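Side-chain contacts in formate-dependent phosphoribosylglycinamide formyltransferase (Mycobacterium tuberculosis H37Rv, PDB 6KHR), which belongs to the ATP-grasp family of enzymes and forms a dimer whose subunits are each built round a large antiparallel sheet: residues F243-G248 with T340-P345; R319-R322 with E327-A330; E132-L137 with A278-A283; E293-G298 with Y302-T307. All blocks are in the same frame, centred on the assembly; numbering follows the deposited sequence.

Contact 1: F243-G248 with T340-P345; sequences FCAPIG and TLMISP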
loop_
_atom_site.group_PDB
_atom_site.type_symbol
_atom_site.label_atom_id
_atom_site.label_comp_id
_atom_site.label_asym_id
_atom_site.label_seq_id
_atom_site.Cartn_x
_atom_site.Cartn_y
_atom_site.Cartn_z
ATOM N N PHE A 243 -3.051 9.254 17.369
ATOM C CA PHE A 243 -1.649 8.933 17.576
ATOM C C PHE A 243 -1.355 7.521 17.086
ATOM O O PHE A 243 -2.087 6.578 17.384
ATOM C CB PHE A 243 -1.269 9.068 19.048
ATOM C CG PHE A 243 -1.467 10.448 19.592
ATOM C CD1 PHE A 243 -2.696 10.846 20.076
ATOM C CD2 PHE A 243 -0.417 11.352 19.616
ATOM C CE1 PHE A 243 -2.883 12.123 20.575
ATOM C CE2 PHE A 243 -0.590 12.619 20.114
ATOM C CZ PHE A 243 -1.825 13.010 20.597
ATOM N N CYS A 244 -0.277 7.371 16.347
ATOM C CA CYS A 244 0.101 6.012 16.039
ATOM C C CYS A 244 0.826 5.394 17.235
ATOM O O CYS A 244 1.137 6.072 18.216
ATOM C CB CYS A 244 0.933 5.997 14.770
ATOM S SG CYS A 244 -0.117 6.429 13.352
ATOM N N ALA A 245 1.021 4.077 17.186
ATOM C CA ALA A 245 1.886 3.427 18.164
ATOM C C ALA A 245 3.322 3.887 17.941
ATOM O O ALA A 245 3.744 4.058 16.793
ATOM C CB ALA A 245 1.801 1.894 18.072
ATOM N N PRO A 246 4.085 4.106 19.012
ATOM C CA PRO A 246 5.457 4.612 18.859
ATOM C C PRO A 246 6.240 3.759 17.880
ATOM O O PRO A 246 6.125 2.531 17.875
ATOM C CB PRO A 246 6.038 4.505 20.275
ATOM C CG PRO A 246 4.862 4.538 21.163
ATOM C CD PRO A 246 3.748 3.836 20.417
ATOM N N ILE A 247 7.042 4.415 17.046
ATOM C CA ILE A 247 7.915 3.745 16.095
ATOM C C ILE A 247 9.344 3.951 16.580
ATOM O O ILE A 247 9.803 5.098 16.689
ATOM C CB ILE A 247 7.707 4.275 14.668
ATOM C CG1 ILE A 247 6.302 3.956 14.165
ATOM C CG2 ILE A 247 8.723 3.678 13.672
ATOM C CD1 ILE A 247 6.062 4.578 12.759
ATOM N N GLY A 248 10.031 2.847 16.927
ATOM C CA GLY A 248 11.445 2.908 17.269
ATOM C C GLY A 248 12.305 2.832 16.017
ATOM O O GLY A 248 11.965 2.146 15.052
ATOM N N THR A 340 -5.897 4.433 13.782
ATOM C CA THR A 340 -4.489 4.090 13.885
ATOM C C THR A 340 -4.297 2.647 14.344
ATOM O O THR A 340 -3.267 2.309 14.924
ATOM C CB THR A 340 -3.749 5.066 14.807
ATOM O OG1 THR A 340 -4.381 5.121 16.100
ATOM C CG2 THR A 340 -3.710 6.455 14.189
ATOM N N LEU A 341 -5.247 1.770 14.021
ATOM C CA LEU A 341 -5.138 0.354 14.362
ATOM C C LEU A 341 -3.895 -0.287 13.751
ATOM O O LEU A 341 -3.553 -0.040 12.594
ATOM C CB LEU A 341 -6.377 -0.399 13.884
ATOM C CG LEU A 341 -7.731 0.204 14.281
ATOM C CD1 LEU A 341 -8.877 -0.471 13.522
ATOM C CD2 LEU A 341 -7.946 0.112 15.782
ATOM N N MET A 342 -3.257 -1.157 14.528
ATOM C CA MET A 342 -2.115 -1.953 14.087
ATOM C C MET A 342 -2.534 -3.347 13.629
ATOM O O MET A 342 -3.343 -4.018 14.282
ATOM C CB MET A 342 -1.085 -2.090 15.213
ATOM C CG MET A 342 -0.379 -0.800 15.506
ATOM S SD MET A 342 1.216 -1.021 16.274
ATOM C CE MET A 342 2.071 -2.113 15.132
ATOM N N ILE A 343 -1.962 -3.786 12.508
ATOM C CA ILE A 343 -2.151 -5.166 12.065
ATOM C C ILE A 343 -1.386 -6.123 12.978
ATOM O O ILE A 343 -1.929 -7.114 13.472
ATOM C CB ILE A 343 -1.689 -5.320 10.603
ATOM C CG1 ILE A 343 -2.588 -4.544 9.639
ATOM C CG2 ILE A 343 -1.650 -6.798 10.201
ATOM C CD1 ILE A 343 -2.004 -4.537 8.207
ATOM N N SER A 344 -0.115 -5.829 13.222
ATOM C CA SER A 344 0.820 -6.762 13.831
ATOM C C SER A 344 2.154 -6.037 14.020
ATOM O O SER A 344 2.423 -5.054 13.324
ATOM C CB SER A 344 1.000 -8.012 12.957
ATOM O OG SER A 344 2.356 -8.401 12.868
ATOM N N PRO A 345 2.989 -6.483 14.962
ATOM C CA PRO A 345 4.346 -5.917 15.050
ATOM C C PRO A 345 5.075 -6.041 13.715
ATOM O O PRO A 345 4.803 -6.946 12.914
ATOM C CB PRO A 345 5.020 -6.756 16.147
ATOM C CG PRO A 345 3.851 -7.322 16.998
ATOM C CD PRO A 345 2.716 -7.515 15.988
HETATM O O HOH W 1 -0.732 2.583 15.085
#

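Contact 2: R319-R322 with E327-A330; sequences RSQR and ELQA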
loop_
_atom_site.group_PDB
_atom_site.type_symbol
_atom_site.label_atom_id
_atom_site.label_comp_id
_atom_site.label_asym_id
_atom_site.label_seq_id
_atom_site.Cartn_x
_atom_site.Cartn_y
_atom_site.Cartn_z
ATOM N N ARG A 319 3.147 -2.173 6.284
ATOM C CA ARG A 319 2.715 -3.516 6.651
ATOM C C ARG A 319 2.264 -3.675 8.094
ATOM O O ARG A 319 1.596 -4.669 8.394
ATOM C CB ARG A 319 3.834 -4.543 6.396
ATOM C CG ARG A 319 4.086 -4.858 4.940
ATOM C CD ARG A 319 2.860 -5.528 4.349
ATOM N NE ARG A 319 2.947 -5.625 2.902
ATOM C CZ ARG A 319 1.894 -5.768 2.107
ATOM N NH1 ARG A 319 0.677 -5.833 2.635
ATOM N NH2 ARG A 319 2.053 -5.848 0.790
ATOM N N SER A 320 2.603 -2.755 8.999
ATOM C CA SER A 320 2.262 -2.989 10.405
ATOM C C SER A 320 0.956 -2.340 10.842
ATOM O O SER A 320 0.416 -2.723 11.888
ATOM C CB SER A 320 3.383 -2.501 11.317
ATOM O OG SER A 320 3.838 -1.231 10.898
ATOM N N GLN A 321 0.429 -1.390 10.083
ATOM C CA GLN A 321 -0.826 -0.736 10.428
ATOM C C GLN A 321 -1.886 -1.064 9.395
ATOM O O GLN A 321 -1.572 -1.258 8.225
ATOM C CB GLN A 321 -0.683 0.795 10.494
ATOM C CG GLN A 321 0.436 1.294 11.367
ATOM C CD GLN A 321 0.246 2.727 11.785
ATOM O OE1 GLN A 321 0.340 3.039 12.964
ATOM N NE2 GLN A 321 -0.022 3.611 10.822
ATOM N N ARG A 322 -3.149 -1.100 9.843
ATOM C CA ARG A 322 -4.275 -1.143 8.914
ATOM C C ARG A 322 -4.134 -0.086 7.817
ATOM O O ARG A 322 -4.236 -0.393 6.627
ATOM C CB ARG A 322 -5.589 -0.960 9.680
ATOM C CG ARG A 322 -6.823 -1.401 8.922
ATOM C CD ARG A 322 -8.115 -1.076 9.689
ATOM N NE ARG A 322 -8.471 0.339 9.552
ATOM C CZ ARG A 322 -9.274 0.862 8.619
ATOM N NH1 ARG A 322 -9.840 0.118 7.692
ATOM N NH2 ARG A 322 -9.517 2.159 8.621
ATOM N N GLU A 327 -1.659 6.099 3.432
ATOM C CA GLU A 327 -3.116 6.106 3.425
ATOM C C GLU A 327 -3.644 7.110 4.441
ATOM O O GLU A 327 -4.622 7.814 4.175
ATOM C CB GLU A 327 -3.648 4.689 3.679
ATOM C CG GLU A 327 -3.145 3.673 2.621
ATOM C CD GLU A 327 -3.470 2.188 2.904
ATOM O OE1 GLU A 327 -3.245 1.689 4.040
ATOM O OE2 GLU A 327 -3.926 1.504 1.957
ATOM N N LEU A 328 -2.974 7.248 5.587
ATOM C CA LEU A 328 -3.416 8.268 6.535
ATOM C C LEU A 328 -3.269 9.676 5.950
ATOM O O LEU A 328 -4.180 10.509 6.079
ATOM C CB LEU A 328 -2.655 8.140 7.853
ATOM C CG LEU A 328 -2.818 6.852 8.666
ATOM C CD1 LEU A 328 -1.761 6.813 9.773
ATOM C CD2 LEU A 328 -4.234 6.717 9.258
ATOM N N GLN A 329 -2.148 9.963 5.287
ATOM C CA GLN A 329 -2.017 11.313 4.762
ATOM C C GLN A 329 -2.883 11.542 3.530
ATOM O O GLN A 329 -3.292 12.680 3.283
ATOM C CB GLN A 329 -0.556 11.661 4.486
ATOM C CG GLN A 329 0.183 10.681 3.655
ATOM C CD GLN A 329 1.649 11.037 3.528
ATOM O OE1 GLN A 329 2.388 10.401 2.771
ATOM N NE2 GLN A 329 2.078 12.059 4.266
ATOM N N ALA A 330 -3.221 10.497 2.776
ATOM C CA ALA A 330 -4.249 10.691 1.763
ATOM C C ALA A 330 -5.579 11.070 2.410
ATOM O O ALA A 330 -6.239 12.020 1.972
ATOM C CB ALA A 330 -4.395 9.446 0.891
#

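Contact 3: E132-L137 with A278-A283; sequences EGLRRL and ARIVKA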
loop_
_atom_site.group_PDB
_atom_site.type_symbol
_atom_site.label_atom_id
_atom_site.label_comp_id
_atom_site.label_asym_id
_atom_site.label_seq_id
_atom_site.Cartn_x
_atom_site.Cartn_y
_atom_site.Cartn_z
ATOM N N GLU A 132 16.299 26.745 13.825
ATOM C CA GLU A 132 16.415 27.591 15.005
ATOM C C GLU A 132 15.039 27.966 15.551
ATOM O O GLU A 132 14.786 27.872 16.760
ATOM C CB GLU A 132 17.223 28.846 14.651
ATOM C CG GLU A 132 17.971 29.501 15.804
ATOM C CD GLU A 132 17.521 30.927 16.074
ATOM O OE1 GLU A 132 16.716 31.452 15.272
ATOM O OE2 GLU A 132 17.963 31.518 17.088
ATOM N N GLY A 133 14.130 28.394 14.669
ATOM C CA GLY A 133 12.833 28.863 15.118
ATOM C C GLY A 133 11.942 27.757 15.640
ATOM O O GLY A 133 11.066 28.002 16.475
ATOM N N LEU A 134 12.150 26.536 15.161
ATOM C CA LEU A 134 11.353 25.421 15.648
ATOM C C LEU A 134 11.807 24.999 17.043
ATOM O O LEU A 134 10.974 24.701 17.914
ATOM C CB LEU A 134 11.421 24.247 14.660
ATOM C CG LEU A 134 10.558 23.070 15.121
ATOM C CD1 LEU A 134 9.111 23.408 14.878
ATOM C CD2 LEU A 134 10.941 21.769 14.422
ATOM N N ARG A 135 13.122 24.966 17.273
ATOM C CA ARG A 135 13.621 24.703 18.619
ATOM C C ARG A 135 13.084 25.742 19.597
ATOM O O ARG A 135 12.522 25.393 20.644
ATOM C CB ARG A 135 15.150 24.691 18.632
ATOM C CG ARG A 135 15.758 23.314 18.644
ATOM C CD ARG A 135 15.432 22.560 19.928
ATOM N NE ARG A 135 15.569 21.115 19.740
ATOM C CZ ARG A 135 16.648 20.416 20.075
ATOM N NH1 ARG A 135 17.688 21.032 20.623
ATOM N NH2 ARG A 135 16.689 19.103 19.872
ATOM N N ARG A 136 13.218 27.029 19.247
ATOM C CA ARG A 136 12.753 28.097 20.126
ATOM C C ARG A 136 11.242 28.050 20.303
ATOM O O ARG A 136 10.739 28.391 21.378
ATOM C CB ARG A 136 13.189 29.453 19.580
ATOM N N LEU A 137 10.506 27.613 19.279
ATOM C CA LEU A 137 9.076 27.395 19.452
ATOM C C LEU A 137 8.809 26.253 20.433
ATOM O O LEU A 137 7.918 26.336 21.292
ATOM C CB LEU A 137 8.425 27.105 18.096
ATOM C CG LEU A 137 6.982 26.601 18.217
ATOM C CD1 LEU A 137 6.100 27.724 18.759
ATOM C CD2 LEU A 137 6.427 26.048 16.907
ATOM N N ALA A 278 1.383 15.897 21.004
ATOM C CA ALA A 278 0.130 16.626 20.812
ATOM C C ALA A 278 0.335 18.130 20.860
ATOM O O ALA A 278 -0.352 18.880 20.159
ATOM C CB ALA A 278 -0.890 16.214 21.861
ATOM N N ARG A 279 1.270 18.599 21.692
ATOM C CA ARG A 279 1.361 20.045 21.873
ATOM C C ARG A 279 2.106 20.714 20.718
ATOM O O ARG A 279 1.655 21.739 20.208
ATOM C CB ARG A 279 1.981 20.369 23.235
ATOM C CG ARG A 279 1.108 19.880 24.385
ATOM C CD ARG A 279 1.610 20.259 25.770
ATOM N NE ARG A 279 1.019 21.519 26.186
ATOM C CZ ARG A 279 1.584 22.697 25.963
ATOM N NH1 ARG A 279 2.755 22.751 25.347
ATOM N NH2 ARG A 279 0.989 23.818 26.353
ATOM N N ILE A 280 3.216 20.147 20.250
ATOM C CA ILE A 280 3.864 20.746 19.086
ATOM C C ILE A 280 2.938 20.704 17.873
ATOM O O ILE A 280 2.936 21.633 17.051
ATOM C CB ILE A 280 5.220 20.076 18.778
ATOM C CG1 ILE A 280 5.993 20.896 17.751
ATOM C CG2 ILE A 280 5.040 18.695 18.224
ATOM C CD1 ILE A 280 6.438 22.210 18.282
ATOM N N VAL A 281 2.106 19.662 17.751
ATOM C CA VAL A 281 1.292 19.549 16.549
ATOM C C VAL A 281 0.166 20.569 16.575
ATOM O O VAL A 281 -0.145 21.187 15.547
ATOM C CB VAL A 281 0.763 18.114 16.354
ATOM C CG1 VAL A 281 -0.422 18.104 15.370
ATOM C CG2 VAL A 281 1.879 17.210 15.817
ATOM N N LYS A 282 -0.452 20.786 17.746
ATOM C CA LYS A 282 -1.523 21.782 17.820
ATOM C C LYS A 282 -0.992 23.196 17.610
ATOM O O LYS A 282 -1.706 24.036 17.065
ATOM C CB LYS A 282 -2.277 21.693 19.148
ATOM C CG LYS A 282 -3.401 20.660 19.170
ATOM C CD LYS A 282 -4.219 20.761 20.455
ATOM C CE LYS A 282 -5.465 19.879 20.407
ATOM N NZ LYS A 282 -6.090 19.703 21.749
ATOM N N ALA A 283 0.261 23.464 17.985
ATOM C CA ALA A 283 0.836 24.773 17.704
ATOM C C ALA A 283 0.992 24.990 16.205
ATOM O O ALA A 283 0.788 26.103 15.711
ATOM C CB ALA A 283 2.180 24.934 18.416
#

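Contact 4: E293-G298 with Y302-T307; sequences ELMING and YFADVT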
loop_
_atom_site.group_PDB
_atom_site.type_symbol
_atom_site.label_atom_id
_atom_site.label_comp_id
_atom_site.label_asym_id
_atom_site.label_seq_id
_atom_site.Cartn_x
_atom_site.Cartn_y
_atom_site.Cartn_z
ATOM N N GLU A 293 9.713 13.677 16.480
ATOM C CA GLU A 293 10.900 12.943 16.866
ATOM C C GLU A 293 11.193 13.142 18.344
ATOM O O GLU A 293 11.227 14.279 18.832
ATOM C CB GLU A 293 12.086 13.367 16.002
ATOM C CG GLU A 293 11.982 12.850 14.573
ATOM C CD GLU A 293 11.814 11.322 14.496
ATOM O OE1 GLU A 293 11.280 10.827 13.479
ATOM O OE2 GLU A 293 12.220 10.611 15.441
ATOM N N LEU A 294 11.393 12.028 19.052
ATOM C CA LEU A 294 11.670 12.043 20.482
ATOM C C LEU A 294 12.864 11.149 20.823
ATOM O O LEU A 294 13.217 10.219 20.095
ATOM C CB LEU A 294 10.450 11.600 21.304
ATOM C CG LEU A 294 9.100 12.201 20.956
ATOM C CD1 LEU A 294 8.031 11.507 21.763
ATOM C CD2 LEU A 294 9.129 13.664 21.267
ATOM N N MET A 295 13.482 11.475 21.952
ATOM C CA MET A 295 14.566 10.725 22.570
ATOM C C MET A 295 14.095 10.261 23.936
ATOM O O MET A 295 13.510 11.033 24.690
ATOM C CB MET A 295 15.826 11.591 22.712
ATOM C CG MET A 295 16.354 12.112 21.388
ATOM S SD MET A 295 17.731 13.269 21.564
ATOM C CE MET A 295 16.879 14.840 21.675
ATOM N N ILE A 296 14.348 9.003 24.262
ATOM C CA ILE A 296 13.762 8.374 25.438
ATOM C C ILE A 296 14.855 7.687 26.230
ATOM O O ILE A 296 15.713 7.000 25.665
ATOM C CB ILE A 296 12.649 7.370 25.063
ATOM C CG1 ILE A 296 11.642 8.064 24.138
ATOM C CG2 ILE A 296 11.956 6.795 26.327
ATOM C CD1 ILE A 296 10.255 7.554 24.242
ATOM N N ASN A 297 14.820 7.879 27.529
ATOM C CA ASN A 297 15.714 7.232 28.461
ATOM C C ASN A 297 14.845 6.880 29.664
ATOM O O ASN A 297 14.683 7.670 30.580
ATOM C CB ASN A 297 16.882 8.131 28.835
ATOM C CG ASN A 297 17.961 7.385 29.605
ATOM O OD1 ASN A 297 17.937 6.153 29.713
ATOM N ND2 ASN A 297 18.918 8.129 30.144
ATOM N N GLY A 298 14.238 5.701 29.629
ATOM C CA GLY A 298 13.365 5.261 30.699
ATOM C C GLY A 298 12.149 6.136 30.865
ATOM O O GLY A 298 11.193 6.059 30.103
ATOM N N TYR A 302 12.423 13.572 25.452
ATOM C CA TYR A 302 12.924 14.822 24.918
ATOM C C TYR A 302 12.377 15.036 23.520
ATOM O O TYR A 302 12.326 14.115 22.704
ATOM C CB TYR A 302 14.443 14.846 24.866
ATOM C CG TYR A 302 15.112 14.635 26.196
ATOM C CD1 TYR A 302 15.404 13.353 26.656
ATOM C CD2 TYR A 302 15.475 15.703 26.983
ATOM C CE1 TYR A 302 16.038 13.153 27.873
ATOM C CE2 TYR A 302 16.105 15.519 28.198
ATOM C CZ TYR A 302 16.389 14.242 28.639
ATOM O OH TYR A 302 17.021 14.065 29.851
ATOM N N PHE A 303 11.958 16.258 23.265
ATOM C CA PHE A 303 11.650 16.676 21.913
ATOM C C PHE A 303 12.938 16.833 21.116
ATOM O O PHE A 303 13.866 17.505 21.565
ATOM C CB PHE A 303 10.878 17.993 21.943
ATOM C CG PHE A 303 10.619 18.539 20.594
ATOM C CD1 PHE A 303 9.613 17.984 19.797
ATOM C CD2 PHE A 303 11.400 19.571 20.089
ATOM C CE1 PHE A 303 9.358 18.481 18.533
ATOM C CE2 PHE A 303 11.165 20.069 18.828
ATOM C CZ PHE A 303 10.130 19.529 18.044
ATOM N N ALA A 304 12.993 16.234 19.935
ATOM C CA ALA A 304 14.123 16.507 19.054
ATOM C C ALA A 304 13.740 17.228 17.776
ATOM O O ALA A 304 14.494 18.099 17.332
ATOM C CB ALA A 304 14.857 15.217 18.688
ATOM N N ASP A 305 12.603 16.889 17.166
ATOM C CA ASP A 305 12.233 17.478 15.884
ATOM C C ASP A 305 10.800 17.099 15.516
ATOM O O ASP A 305 10.185 16.225 16.130
ATOM C CB ASP A 305 13.191 17.035 14.781
ATOM C CG ASP A 305 13.156 17.950 13.594
ATOM O OD1 ASP A 305 12.535 19.033 13.709
ATOM O OD2 ASP A 305 13.735 17.587 12.550
ATOM N N VAL A 306 10.285 17.764 14.483
ATOM C CA VAL A 306 9.027 17.400 13.846
ATOM C C VAL A 306 9.131 17.680 12.352
ATOM O O VAL A 306 9.667 18.713 11.936
ATOM C CB VAL A 306 7.821 18.148 14.468
ATOM C CG1 VAL A 306 8.032 19.651 14.448
ATOM C CG2 VAL A 306 6.514 17.760 13.750
ATOM N N THR A 307 8.609 16.756 11.542
ATOM C CA THR A 307 8.514 16.964 10.103
ATOM C C THR A 307 7.079 16.832 9.605
ATOM O O THR A 307 6.329 15.953 10.044
ATOM C CB THR A 307 9.376 15.987 9.342
ATOM O OG1 THR A 307 9.111 16.139 7.945
ATOM C CG2 THR A 307 9.066 14.570 9.759
#

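Contact 1: F243-G248 with T340-P345
Thr340 and Met342 reach from the loop between helix 325-334 and strand 346-351 to Phe243, Cys244 and Ala245, at an irregular point of strand 238-252 in the large antiparallel sheet of this ATP-grasp protein. The polar part consists of one direct hydrogen bond and one water bridge. Thr340 OG1 donates to Phe243 O at 3.0 Å. The hydroxyl stands 43° out of the carbonyl plane, so it meets the oxygen from above and not along a lone pair. A chi1 of 55° places OG1 between the backbone N and the carbonyl carbon, and CG2 is thereby turned to Cys244. Two residues after Phe243, a water receives the N-H of Ala245, with 3.1 Å between its oxygen and Ala245 N, and donates to Thr340 O; the two backbones are thus joined without pairing as strands. Side-chain packing flanks this bridge: Cys244 SG lies 3.7 Å from the methyl Thr340 CG2, and the Met342 sulfur touches the Ala245 methyl. The side chain of Phe243 starts away from the loop, and its ring packs on Ala277 and Ala278 of helix 267-284. Met342 also leans on Gln261 and Pro262, while Leu341 and Ile343 pack against the second subunit, which puts this loop at the dimer interface. With CG anti to the carbonyl carbon (chi1 -70°) and SD nearly anti to CA (chi2 -156°), Met342 brings SD within 3.5 Å of Ala245 CB.

Contact 2: R319-R322 with E327-A330
The turn that links the short helix 317-320 to helix 325-334 is spanned by two side-chain approaches, Gln321 with Leu328 and Arg322 with Glu327. Gln321, the first residue to leave the helical conformation, extends its chain toward the second helix, and its amide nitrogen NE2 lies 3.8 Å from Leu328 CD1. The two side chains cross at about a right angle, and CD1 is the leucine atom that meets the amide end. That amide is bound elsewhere: OE1 accepts from Gln261 NE2, and NE2 makes a weak hydrogen bond to Leu323 O. In the second approach, Glu327 OE1 comes to 3.5 Å from Arg322 O; both are acceptors and no bond joins them. OE1 is instead held by the backbone N of Ser324, just ahead of the helix, whereas OE2 forms a salt bridge with Arg319 of the second subunit, and the guanidinium of Arg322 pairs with Asp339. With an N-H on one oxygen and an arginine on the other, the Glu327 carboxylate is probably kept ionised despite the carbonyl beside it, and the turn is tied to the dimer interface through its charges.

Contact 3: E132-L137 with A278-A283
With chi1 at 169° in Leu137 and -169° in Ile280, both side chains run out opposite their backbone nitrogens into the groove between two helices, 131-141 and 267-284, that lie together over one face of the large antiparallel sheet. The Ile280 CB does not start straight at the facing helix; only the end of the side chain closes in, and it is the CG1 branch, bent at chi2 (68°), that carries the methyl CD1 across. There CD1 meets Leu137 CD2 at 4.1 Å, the two side chains slanting past each other at an oblique angle. The CA atoms of Leu137 and Ile280 are 8.5 Å apart, and the whole contact buries 119 Å², a modest area made by the ends of side chains. No hydrogen bond crosses between the helices. Ala283, one turn after Ile280, points its methyl toward helix 131-141 from a little farther away. Leu142 covers Ile280 and Ala283 from the loop that follows helix 131-141, and Ile280 rests on Val292 and Val306 of the sheet. Leu134, which also sits on Val306, lies one turn before Leu137 and adds the second, looser touch: its CD1 comes to 4.5 Å from Ile280 CD1, so that one isoleucine methyl is shared by two leucines.

Contact 4: E293-G298 with Y302-T307
Glu293 meets both Ala304 and Asp305 at a classic beta bulge in the hairpin of strands 288-297 and 300-307. Its carbonyl O takes the N-H of Ala304 at 2.9 Å and, weakly, that of Asp305 N at 3.4 Å, while Glu293 N donates to Asp305 O. Beyond the bulge the pairing is regular: Met295 N binds Tyr302 O at 3.0 Å, on a lone pair in the carbonyl plane, and Tyr302 N returns a bond to Met295 O. Side chains pack more closely across the strands on the Met295 side. There Met295, bent at chi3 (-90°), curls its methyl CE over the neighbouring strand, 3.6 Å from Ala304 CB and 4.0 Å from Tyr302 CB, crossing Tyr302 at about a right angle; yet all three residues are partly exposed to solvent. Leu294 and Phe303, by contrast, are buried in the protein but cover each other's strand little: Leu294 CD2 lies 4.0 Å from Phe303 CA, and the Phe303 ring has the N of Asp305 over its centre. The carboxylate of Glu293 leads away to Thr227 and His249. Strand 300-307 is the outermost strand within the chain, strand 224-235 flanks 288-297, and helices 131-141 and 267-284 cover the Leu294 and Phe303 face.

In the fold
Contacts 1, 3 and 4 gather on the large antiparallel sheet. Contact 4 is a hairpin at one edge of it within the chain; contact 3, about 12 Å away between centres, joins two helices over that hairpin. Contact 1 lies on strand 238-252, about 17 Å from contact 4 between centres, and reaches helix 267-284, so touching contact 3, about 23 Å away between centres. Contact 2 adjoins contact 1, about 10 Å between centres, through probable backbone hydrogen bonds from Ile343 to Ser320 and from Arg322 to Leu341. Along the chain the segments of contacts 1 and 3 alternate, while 4 and then 2 fall between those of contact 1. Contacts 1 and 2 thus link the sheet to the dimer interface.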